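Local coordinates for protein dual oxidase maturation factor 1 (Mus musculus, PDB 6WXU) that may be required for the maturation of the dual oxidase DUOX1 and its transport from the endoplasmic reticulum to the plasma membrane, at residues A83-K88 with K93-D98; C234-R237 with V242-T245; T29-A34 with I63-L68. One frame throughout, in Å; residues are numbered along the deposited sequence.

Contact 1: A83-K88 with K93-D98; sequences ANTTYK and KWVSVD. With NAG (2-acetamido-2-deoxy-beta-D-glucopyranose), chain M.
Thr86 and Trp94 meet near the turn of an antiparallel beta hairpin, formed by strands 77-86 and 94-103, that bears an N-linked glycan. The methyl of Thr86 rests over the face of the indole in a CH-pi contact, its CG2 3.9 Å from the centroid of the Trp94 five-membered ring, while its hydroxyl OG1 is hydrogen-bonded to Asp152. With CG anti to the carbonyl carbon (chi1 -72°), the indole runs back along the partner strand, and its CZ3 reaches 3.4 Å from Asn84 O. With an alanine in place of Trp94, the Thr86 methyl would probably lose its aromatic support, and the backbone at Asn84 its cover.

The hydrogen-bonded pairs Ala83-Val97 and Thr85-Val95 fix the register; Val95 N to Thr85 O, at 2.8 Å, is nearly straight (168°). Their side chains share one face of the sheet, where Val97 CG2 stands 3.6 Å from Thr85 OG1 with the two side chains roughly perpendicular. Val95 CG1 meets Tyr87 CB at 3.9 Å. Asn84 and Ser96 occupy the other face, linked weakly at most through OD1 and OG. Asn84 ND2 is bonded covalently to C1 of the sugar, whose acetamido methyl C8 lies 3.7 Å from Ala83 CA.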
loop_
_atom_site.group_PDB
_atom_site.type_symbol
_atom_site.label_atom_id
_atom_site.label_comp_id
_atom_site.label_asym_id
_atom_site.label_seq_id
_atom_site.Cartn_x
_atom_site.Cartn_y
_atom_site.Cartn_z
ATOM N N ALA B 83 -29.152 -18.041 5.126
ATOM C CA ALA B 83 -29.747 -17.309 4.019
ATOM C C ALA B 83 -29.163 -17.781 2.697
ATOM O O ALA B 83 -28.123 -18.438 2.654
ATOM C CB ALA B 83 -29.526 -15.802 4.168
ATOM N N ASN B 84 -29.855 -17.438 1.613
ATOM C CA ASN B 84 -29.352 -17.616 0.257
ATOM C C ASN B 84 -28.902 -16.262 -0.269
ATOM O O ASN B 84 -29.710 -15.333 -0.358
ATOM C CB ASN B 84 -30.420 -18.196 -0.664
ATOM C CG ASN B 84 -31.019 -19.462 -0.133
ATOM O OD1 ASN B 84 -30.441 -20.125 0.717
ATOM N ND2 ASN B 84 -32.191 -19.808 -0.634
ATOM N N THR B 85 -27.629 -16.151 -0.624
ATOM C CA THR B 85 -27.058 -14.882 -1.046
ATOM C C THR B 85 -26.248 -15.069 -2.320
ATOM O O THR B 85 -25.988 -16.187 -2.762
ATOM C CB THR B 85 -26.163 -14.284 0.045
ATOM O OG1 THR B 85 -25.114 -15.204 0.356
ATOM C CG2 THR B 85 -26.954 -14.004 1.296
ATOM N N THR B 86 -25.859 -13.949 -2.920
ATOM C CA THR B 86 -24.899 -13.995 -4.006
ATOM C C THR B 86 -23.518 -14.318 -3.451
ATOM O O THR B 86 -23.264 -14.200 -2.252
ATOM C CB THR B 86 -24.869 -12.665 -4.756
ATOM O OG1 THR B 86 -24.423 -11.630 -3.876
ATOM C CG2 THR B 86 -26.249 -12.317 -5.262
ATOM N N TYR B 87 -22.615 -14.736 -4.331
ATOM C CA TYR B 87 -21.297 -15.164 -3.892
ATOM C C TYR B 87 -20.190 -14.239 -4.376
ATOM O O TYR B 87 -19.462 -13.675 -3.560
ATOM C CB TYR B 87 -21.030 -16.599 -4.359
ATOM C CG TYR B 87 -19.716 -17.160 -3.876
ATOM C CD1 TYR B 87 -19.185 -16.782 -2.657
ATOM C CD2 TYR B 87 -19.002 -18.054 -4.647
ATOM C CE1 TYR B 87 -17.989 -17.284 -2.219
ATOM C CE2 TYR B 87 -17.804 -18.561 -4.215
ATOM C CZ TYR B 87 -17.303 -18.172 -3.001
ATOM O OH TYR B 87 -16.105 -18.674 -2.561
ATOM N N LYS B 88 -20.046 -14.054 -5.683
ATOM C CA LYS B 88 -18.891 -13.353 -6.217
ATOM C C LYS B 88 -19.319 -12.545 -7.432
ATOM O O LYS B 88 -20.471 -12.599 -7.865
ATOM C CB LYS B 88 -17.777 -14.332 -6.577
ATOM C CG LYS B 88 -18.141 -15.270 -7.700
ATOM C CD LYS B 88 -17.011 -16.220 -8.003
ATOM C CE LYS B 88 -17.369 -17.146 -9.143
ATOM N NZ LYS B 88 -16.264 -18.089 -9.443
ATOM N N LYS B 93 -24.730 -16.824 -9.982
ATOM C CA LYS B 93 -25.061 -17.967 -9.141
ATOM C C LYS B 93 -25.179 -17.560 -7.680
ATOM O O LYS B 93 -24.414 -16.726 -7.191
ATOM C CB LYS B 93 -23.998 -19.051 -9.287
ATOM C CG LYS B 93 -23.945 -19.672 -10.657
ATOM C CD LYS B 93 -25.181 -20.499 -10.909
ATOM C CE LYS B 93 -25.156 -21.115 -12.289
ATOM N NZ LYS B 93 -25.211 -20.072 -13.345
ATOM N N TRP B 94 -26.134 -18.169 -6.983
ATOM C CA TRP B 94 -26.368 -17.930 -5.568
ATOM C C TRP B 94 -25.931 -19.137 -4.751
ATOM O O TRP B 94 -25.914 -20.267 -5.243
ATOM C CB TRP B 94 -27.844 -17.635 -5.293
ATOM C CG TRP B 94 -28.291 -16.290 -5.762
ATOM C CD1 TRP B 94 -27.955 -15.676 -6.926
ATOM C CD2 TRP B 94 -29.147 -15.384 -5.063
ATOM N NE1 TRP B 94 -28.553 -14.446 -7.003
ATOM C CE2 TRP B 94 -29.290 -14.243 -5.867
ATOM C CE3 TRP B 94 -29.806 -15.429 -3.834
ATOM C CZ2 TRP B 94 -30.064 -13.158 -5.485
ATOM C CZ3 TRP B 94 -30.575 -14.351 -3.458
ATOM C CH2 TRP B 94 -30.697 -13.231 -4.278
ATOM N N VAL B 95 -25.579 -18.890 -3.491
ATOM C CA VAL B 95 -25.141 -19.936 -2.580
ATOM C C VAL B 95 -26.030 -19.924 -1.346
ATOM O O VAL B 95 -26.684 -18.931 -1.029
ATOM C CB VAL B 95 -23.664 -19.778 -2.179
ATOM C CG1 VAL B 95 -22.780 -19.911 -3.385
ATOM C CG2 VAL B 95 -23.443 -18.448 -1.514
ATOM N N SER B 96 -26.043 -21.051 -0.644
ATOM C CA SER B 96 -26.787 -21.211 0.602
ATOM C C SER B 96 -25.779 -21.295 1.738
ATOM O O SER B 96 -25.045 -22.281 1.847
ATOM C CB SER B 96 -27.666 -22.455 0.551
ATOM O OG SER B 96 -28.372 -22.618 1.763
ATOM N N VAL B 97 -25.745 -20.271 2.588
ATOM C CA VAL B 97 -24.679 -20.088 3.556
ATOM C C VAL B 97 -25.273 -19.922 4.951
ATOM O O VAL B 97 -26.485 -19.889 5.138
ATOM C CB VAL B 97 -23.782 -18.887 3.206
ATOM C CG1 VAL B 97 -22.921 -19.213 2.022
ATOM C CG2 VAL B 97 -24.633 -17.679 2.915
ATOM N N ASP B 98 -24.380 -19.827 5.934
ATOM C CA ASP B 98 -24.691 -19.533 7.330
ATOM C C ASP B 98 -23.889 -18.296 7.714
ATOM O O ASP B 98 -22.735 -18.405 8.129
ATOM C CB ASP B 98 -24.345 -20.698 8.245
ATOM C CG ASP B 98 -25.237 -21.891 8.034
ATOM O OD1 ASP B 98 -26.064 -21.857 7.106
ATOM O OD2 ASP B 98 -25.116 -22.867 8.802
HETATM C C1 NAG M . -32.882 -20.996 -0.220
HETATM C C2 NAG M . -33.957 -20.677 0.814
HETATM C C3 NAG M . -34.718 -21.940 1.191
HETATM C C4 NAG M . -35.266 -22.617 -0.055
HETATM C C5 NAG M . -34.141 -22.865 -1.051
HETATM C C6 NAG M . -34.636 -23.421 -2.363
HETATM C C7 NAG M . -33.986 -19.074 2.666
HETATM C C8 NAG M . -33.255 -18.551 3.863
HETATM N N2 NAG M . -33.381 -20.058 1.995
HETATM O O3 NAG M . -35.786 -21.602 2.067
HETATM O O4 NAG M . -35.872 -23.857 0.289
HETATM O O5 NAG M . -33.478 -21.629 -1.353
HETATM O O6 NAG M . -36.048 -23.298 -2.466
HETATM O O7 NAG M . -35.071 -18.626 2.321
#

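Contact 2: C234-R237 with V242-T245; sequences CPLR and VLHT
Arg237 lays one face of its guanidinium group against the side chain of Val242, whose CG1 stands 3.3 Å above the plane, toward the rim of the group and nearest NE. The arginine leaves its backbone heading away from the 242-245 segment; bends at chi2 and chi3, both -72°, bring the group back, so that the two side chains run side by side in the same direction. The aliphatic part joins in, with Arg237 CD 3.7 Å from Val242 CG1. The valine methyl covers part of one face of the group, and an aromatic side chain of a neighbouring protein chain also packs on Arg237.

One residue further from the turn, the side chains that meet are both apolar and more buried. Leu236 and Leu243 point toward each other and meet at their first side-chain carbons, CB to CB, at 3.9 Å. Each also covers backbone of the other segment: Leu236 CD1 lies 3.7 Å from Leu243 O, and Leu243 CB lies 3.7 Å from Leu236 O. Side chains therefore carry much of this closure of the predicted extracellular loop.

The loop runs from helix 228-231 into strand 245-247, at one edge of the sheet within this chain. Helix 152-159 lies against it, Leu157 touching both Leu236 and Leu243. Just beyond that helix, Lys160 donates a hydrogen bond to Pro235 O, and the disulfide from Cys234 to Cys167 fastens the start of the loop to the segment preceding helix 170-199.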
loop_
_atom_site.group_PDB
_atom_site.type_symbol
_atom_site.label_atom_id
_atom_site.label_comp_id
_atom_site.label_asym_id
_atom_site.label_seq_id
_atom_site.Cartn_x
_atom_site.Cartn_y
_atom_site.Cartn_z
ATOM N N CYS B 234 -30.787 -0.477 12.952
ATOM C CA CYS B 234 -30.120 -0.531 11.655
ATOM C C CYS B 234 -30.353 -1.884 10.997
ATOM O O CYS B 234 -30.125 -2.922 11.627
ATOM C CB CYS B 234 -28.633 -0.259 11.806
ATOM S SG CYS B 234 -28.300 1.441 12.302
ATOM N N PRO B 235 -30.795 -1.919 9.743
ATOM C CA PRO B 235 -31.148 -3.194 9.118
ATOM C C PRO B 235 -29.922 -3.976 8.684
ATOM O O PRO B 235 -28.962 -3.424 8.141
ATOM C CB PRO B 235 -31.983 -2.765 7.908
ATOM C CG PRO B 235 -31.422 -1.446 7.545
ATOM C CD PRO B 235 -31.024 -0.783 8.834
ATOM N N LEU B 236 -29.966 -5.281 8.933
ATOM C CA LEU B 236 -28.924 -6.196 8.496
ATOM C C LEU B 236 -29.526 -7.266 7.600
ATOM O O LEU B 236 -29.279 -8.457 7.797
ATOM C CB LEU B 236 -28.224 -6.827 9.695
ATOM C CG LEU B 236 -27.348 -5.908 10.542
ATOM C CD1 LEU B 236 -27.010 -6.571 11.854
ATOM C CD2 LEU B 236 -26.087 -5.570 9.793
ATOM N N ARG B 237 -30.335 -6.852 6.631
ATOM C CA ARG B 237 -31.001 -7.796 5.745
ATOM C C ARG B 237 -30.004 -8.417 4.778
ATOM O O ARG B 237 -29.217 -7.710 4.145
ATOM C CB ARG B 237 -32.106 -7.092 4.968
ATOM C CG ARG B 237 -32.878 -6.083 5.780
ATOM C CD ARG B 237 -33.759 -6.770 6.779
ATOM N NE ARG B 237 -34.891 -7.425 6.138
ATOM C CZ ARG B 237 -36.154 -7.063 6.318
ATOM N NH1 ARG B 237 -37.126 -7.714 5.697
ATOM N NH2 ARG B 237 -36.444 -6.058 7.127
ATOM N N VAL B 242 -33.177 -11.806 7.919
ATOM C CA VAL B 242 -32.714 -10.706 8.753
ATOM C C VAL B 242 -31.765 -11.266 9.801
ATOM O O VAL B 242 -31.871 -12.425 10.212
ATOM C CB VAL B 242 -33.897 -9.961 9.403
ATOM C CG1 VAL B 242 -35.026 -9.830 8.416
ATOM C CG2 VAL B 242 -34.376 -10.693 10.630
ATOM N N LEU B 243 -30.816 -10.443 10.228
ATOM C CA LEU B 243 -29.792 -10.853 11.179
ATOM C C LEU B 243 -29.960 -10.042 12.454
ATOM O O LEU B 243 -29.852 -8.813 12.430
ATOM C CB LEU B 243 -28.395 -10.664 10.587
ATOM C CG LEU B 243 -27.245 -11.529 11.098
ATOM C CD1 LEU B 243 -26.114 -11.514 10.107
ATOM C CD2 LEU B 243 -26.753 -11.027 12.420
ATOM N N HIS B 244 -30.226 -10.728 13.559
ATOM C CA HIS B 244 -30.401 -10.102 14.861
ATOM C C HIS B 244 -29.246 -10.507 15.760
ATOM O O HIS B 244 -28.885 -11.684 15.816
ATOM C CB HIS B 244 -31.729 -10.513 15.494
ATOM C CG HIS B 244 -32.927 -9.957 14.797
ATOM N ND1 HIS B 244 -34.060 -10.703 14.555
ATOM C CD2 HIS B 244 -33.176 -8.724 14.297
ATOM C CE1 HIS B 244 -34.953 -9.954 13.933
ATOM N NE2 HIS B 244 -34.441 -8.749 13.763
ATOM N N THR B 245 -28.668 -9.534 16.454
ATOM C CA THR B 245 -27.565 -9.781 17.368
ATOM C C THR B 245 -28.044 -9.655 18.805
ATOM O O THR B 245 -28.818 -8.753 19.135
ATOM C CB THR B 245 -26.415 -8.807 17.124
ATOM O OG1 THR B 245 -26.834 -7.485 17.472
ATOM C CG2 THR B 245 -26.003 -8.832 15.672
#

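Contact 3: T29-A34 with I63-L68; sequences TIFLTA and IGAVIL. With PLC (diundecyl phosphatidyl choline), chain O.
Gly64 is the first residue of 63-68 to meet Phe31, and it does so through backbone: its carbonyl carbon C is 4.1 Å from Phe31 CZ, so the approach here is to the helix backbone. Ala65 follows and carries the contact. Its methyl is set almost exactly over the middle of the ring, CB 3.5 Å from the centroid of Phe31 and 2° off the ring normal, a CH-pi contact in which all six ring carbons are equally near. Phe31 CG lies beside its own backbone N, anti to the carbonyl carbon (chi1 -77°), which carries the ring across to the second helix.

Leu68, one turn on, points the same way but meets lipid: its CD2 is 4.0 Å from C8B of the bound phosphatidylcholine, while Ile30 CD1 is 3.7 Å from C7B of the same acyl tail. That tail therefore touches both helices beside a slender protein contact. The other tail passes Thr29 and Thr33, where Thr33 OG1 donates to Thr29 O (2.9 Å); Thr33 OG1 and Thr33 N reach that oxygen from opposite faces of its carbonyl plane.

Helix 22-41 thus leans on helix 50-72, where Leu61 also touches Phe31. Leu68 also touches Trp185 of helix 170-199. The other sides of helix 50-72 meet the remaining membrane helices: Ile63 and Val66 pack on 249-273, Ile67 on 203-224, and Ile63 and Ile67 on 170-199.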
loop_
_atom_site.group_PDB
_atom_site.type_symbol
_atom_site.label_atom_id
_atom_site.label_comp_id
_atom_site.label_asym_id
_atom_site.label_seq_id
_atom_site.Cartn_x
_atom_site.Cartn_y
_atom_site.Cartn_z
ATOM N N THR B 29 -3.434 -23.175 27.245
ATOM C CA THR B 29 -2.255 -23.998 27.498
ATOM C C THR B 29 -1.444 -23.463 28.670
ATOM O O THR B 29 -0.927 -24.244 29.475
ATOM C CB THR B 29 -1.381 -24.083 26.251
ATOM O OG1 THR B 29 -1.075 -22.763 25.790
ATOM C CG2 THR B 29 -2.093 -24.851 25.155
ATOM N N ILE B 30 -1.323 -22.139 28.787
ATOM C CA ILE B 30 -0.560 -21.560 29.890
ATOM C C ILE B 30 -1.178 -21.945 31.226
ATOM O O ILE B 30 -0.487 -22.404 32.145
ATOM C CB ILE B 30 -0.471 -20.033 29.738
ATOM C CG1 ILE B 30 0.547 -19.660 28.664
ATOM C CG2 ILE B 30 -0.111 -19.395 31.058
ATOM C CD1 ILE B 30 0.709 -18.174 28.494
ATOM N N PHE B 31 -2.492 -21.772 31.356
ATOM C CA PHE B 31 -3.107 -22.053 32.645
ATOM C C PHE B 31 -3.239 -23.547 32.913
ATOM O O PHE B 31 -3.195 -23.962 34.076
ATOM C CB PHE B 31 -4.450 -21.340 32.745
ATOM C CG PHE B 31 -4.313 -19.868 33.015
ATOM C CD1 PHE B 31 -4.109 -18.975 31.979
ATOM C CD2 PHE B 31 -4.349 -19.382 34.308
ATOM C CE1 PHE B 31 -3.965 -17.626 32.230
ATOM C CE2 PHE B 31 -4.206 -18.034 34.562
ATOM C CZ PHE B 31 -4.014 -17.156 33.522
ATOM N N LEU B 32 -3.348 -24.377 31.875
ATOM C CA LEU B 32 -3.280 -25.817 32.102
ATOM C C LEU B 32 -1.893 -26.233 32.572
ATOM O O LEU B 32 -1.759 -27.130 33.412
ATOM C CB LEU B 32 -3.664 -26.577 30.837
ATOM C CG LEU B 32 -5.160 -26.718 30.581
ATOM C CD1 LEU B 32 -5.405 -27.504 29.311
ATOM C CD2 LEU B 32 -5.828 -27.393 31.761
ATOM N N THR B 33 -0.849 -25.595 32.042
ATOM C CA THR B 33 0.507 -25.889 32.489
ATOM C C THR B 33 0.685 -25.535 33.958
ATOM O O THR B 33 1.254 -26.313 34.735
ATOM C CB THR B 33 1.515 -25.129 31.629
ATOM O OG1 THR B 33 1.449 -25.607 30.282
ATOM C CG2 THR B 33 2.913 -25.325 32.158
ATOM N N ALA B 34 0.207 -24.355 34.357
ATOM C CA ALA B 34 0.298 -23.963 35.760
ATOM C C ALA B 34 -0.471 -24.928 36.655
ATOM O O ALA B 34 -0.002 -25.293 37.742
ATOM C CB ALA B 34 -0.216 -22.537 35.938
ATOM N N ILE B 63 -10.188 -17.352 37.652
ATOM C CA ILE B 63 -10.595 -15.955 37.538
ATOM C C ILE B 63 -9.575 -15.168 36.730
ATOM O O ILE B 63 -9.934 -14.385 35.841
ATOM C CB ILE B 63 -10.810 -15.344 38.932
ATOM C CG1 ILE B 63 -12.022 -15.977 39.610
ATOM C CG2 ILE B 63 -11.006 -13.860 38.829
ATOM C CD1 ILE B 63 -12.217 -15.530 41.031
ATOM N N GLY B 64 -8.287 -15.376 37.003
ATOM C CA GLY B 64 -7.271 -14.667 36.250
ATOM C C GLY B 64 -7.277 -15.008 34.777
ATOM O O GLY B 64 -6.962 -14.159 33.940
ATOM N N ALA B 65 -7.656 -16.240 34.436
ATOM C CA ALA B 65 -7.691 -16.651 33.036
ATOM C C ALA B 65 -8.917 -16.107 32.322
ATOM O O ALA B 65 -8.842 -15.754 31.142
ATOM C CB ALA B 65 -7.659 -18.172 32.927
ATOM N N VAL B 66 -10.051 -16.042 33.017
ATOM C CA VAL B 66 -11.265 -15.516 32.405
ATOM C C VAL B 66 -11.127 -14.026 32.129
ATOM O O VAL B 66 -11.511 -13.547 31.057
ATOM C CB VAL B 66 -12.479 -15.814 33.296
ATOM C CG1 VAL B 66 -13.613 -14.898 32.936
ATOM C CG2 VAL B 66 -12.897 -17.250 33.124
ATOM N N ILE B 67 -10.576 -13.269 33.080
ATOM C CA ILE B 67 -10.405 -11.833 32.864
ATOM C C ILE B 67 -9.559 -11.563 31.630
ATOM O O ILE B 67 -9.759 -10.561 30.936
ATOM C CB ILE B 67 -9.786 -11.171 34.107
ATOM C CG1 ILE B 67 -10.690 -11.348 35.318
ATOM C CG2 ILE B 67 -9.547 -9.703 33.864
ATOM C CD1 ILE B 67 -10.056 -10.883 36.597
ATOM N N LEU B 68 -8.619 -12.448 31.326
ATOM C CA LEU B 68 -7.709 -12.236 30.212
ATOM C C LEU B 68 -8.246 -12.786 28.902
ATOM O O LEU B 68 -7.946 -12.235 27.840
ATOM C CB LEU B 68 -6.355 -12.876 30.521
ATOM C CG LEU B 68 -5.122 -12.305 29.837
ATOM C CD1 LEU B 68 -4.954 -10.846 30.185
ATOM C CD2 LEU B 68 -3.909 -13.093 30.261
HETATM C C1 PLC O . 0.701 -16.474 16.144
HETATM C C2 PLC O . 0.904 -16.505 17.642
HETATM C C3 PLC O . 0.132 -15.395 18.283
HETATM C C4 PLC O . -2.783 -13.448 14.706
HETATM C C5 PLC O . -3.406 -13.397 16.108
HETATM C C6 PLC O . -5.123 -15.106 15.774
HETATM C C7 PLC O . -5.450 -13.492 17.392
HETATM C C8 PLC O . -5.535 -12.814 15.111
HETATM C "C'" PLC O . 1.330 -18.597 18.827
HETATM C "C1'" PLC O . 0.987 -19.970 19.310
HETATM C "C2'" PLC O . 2.246 -20.658 19.800
HETATM C "C3'" PLC O . 2.150 -21.401 21.130
HETATM C "C4'" PLC O . 2.761 -20.657 22.316
HETATM C "C5'" PLC O . 3.036 -21.737 23.331
HETATM C "C6'" PLC O . 2.823 -21.365 24.772
HETATM C "C7'" PLC O . 2.362 -22.632 25.474
HETATM C "C8'" PLC O . 2.912 -22.856 26.880
HETATM C "C9'" PLC O . 4.087 -23.824 26.937
HETATM C "CA'" PLC O . 3.744 -25.253 27.267
HETATM C "CB'" PLC O . 4.993 -26.025 27.569
HETATM C CB PLC O . -0.367 -14.726 20.591
HETATM C C1B PLC O . 0.001 -14.781 22.041
HETATM C C2B PLC O . -0.617 -13.640 22.815
HETATM C C3B PLC O . -0.801 -14.067 24.258
HETATM C C4B PLC O . -1.361 -12.921 25.059
HETATM C C5B PLC O . -0.778 -12.944 26.452
HETATM C C6B PLC O . -1.272 -14.180 27.158
HETATM C C7B PLC O . -0.273 -14.659 28.187
HETATM C C8B PLC O . -0.100 -13.643 29.293
HETATM C C9B PLC O . 0.211 -14.349 30.609
HETATM C CAA PLC O . 0.253 -13.359 31.749
HETATM C CBA PLC O . 0.633 -11.990 31.235
HETATM O "O'" PLC O . 2.400 -18.150 19.036
HETATM O OB PLC O . -1.216 -13.993 20.168
HETATM O O2 PLC O . 0.402 -17.735 18.156
HETATM O O3 PLC O . 0.308 -15.572 19.658
HETATM O O1P PLC O . -2.002 -16.157 14.695
HETATM O O2P PLC O . -0.161 -15.309 13.150
HETATM O O3P PLC O . 0.152 -15.258 15.663
HETATM O O4P PLC O . -1.393 -13.789 14.679
HETATM N N PLC O . -4.856 -13.696 16.070
HETATM P P PLC O . -0.859 -15.264 14.438
#

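In the fold
From the N terminus, contact 3 comes first: it joins helix 22-41 to helix 50-72 and closes a loop of 28 residues that is mostly helical. The chain then passes from helix 50-72 into strand 77-86, and contact 1 closes the short hairpin turn between that strand and 94-103, with four residues between its segments. Contact 2 closes another four-residue loop, late in the chain, just before strand 245-247, which pairs with 77-86. The three are strictly in series; none nests or crosses. Contacts 1 and 2 belong to the predicted extracellular part, with centres about 17 Å apart and Ala83 touching Ala241, whereas contact 3 lies among the membrane helices, its centre about 40 Å from that of contact 1.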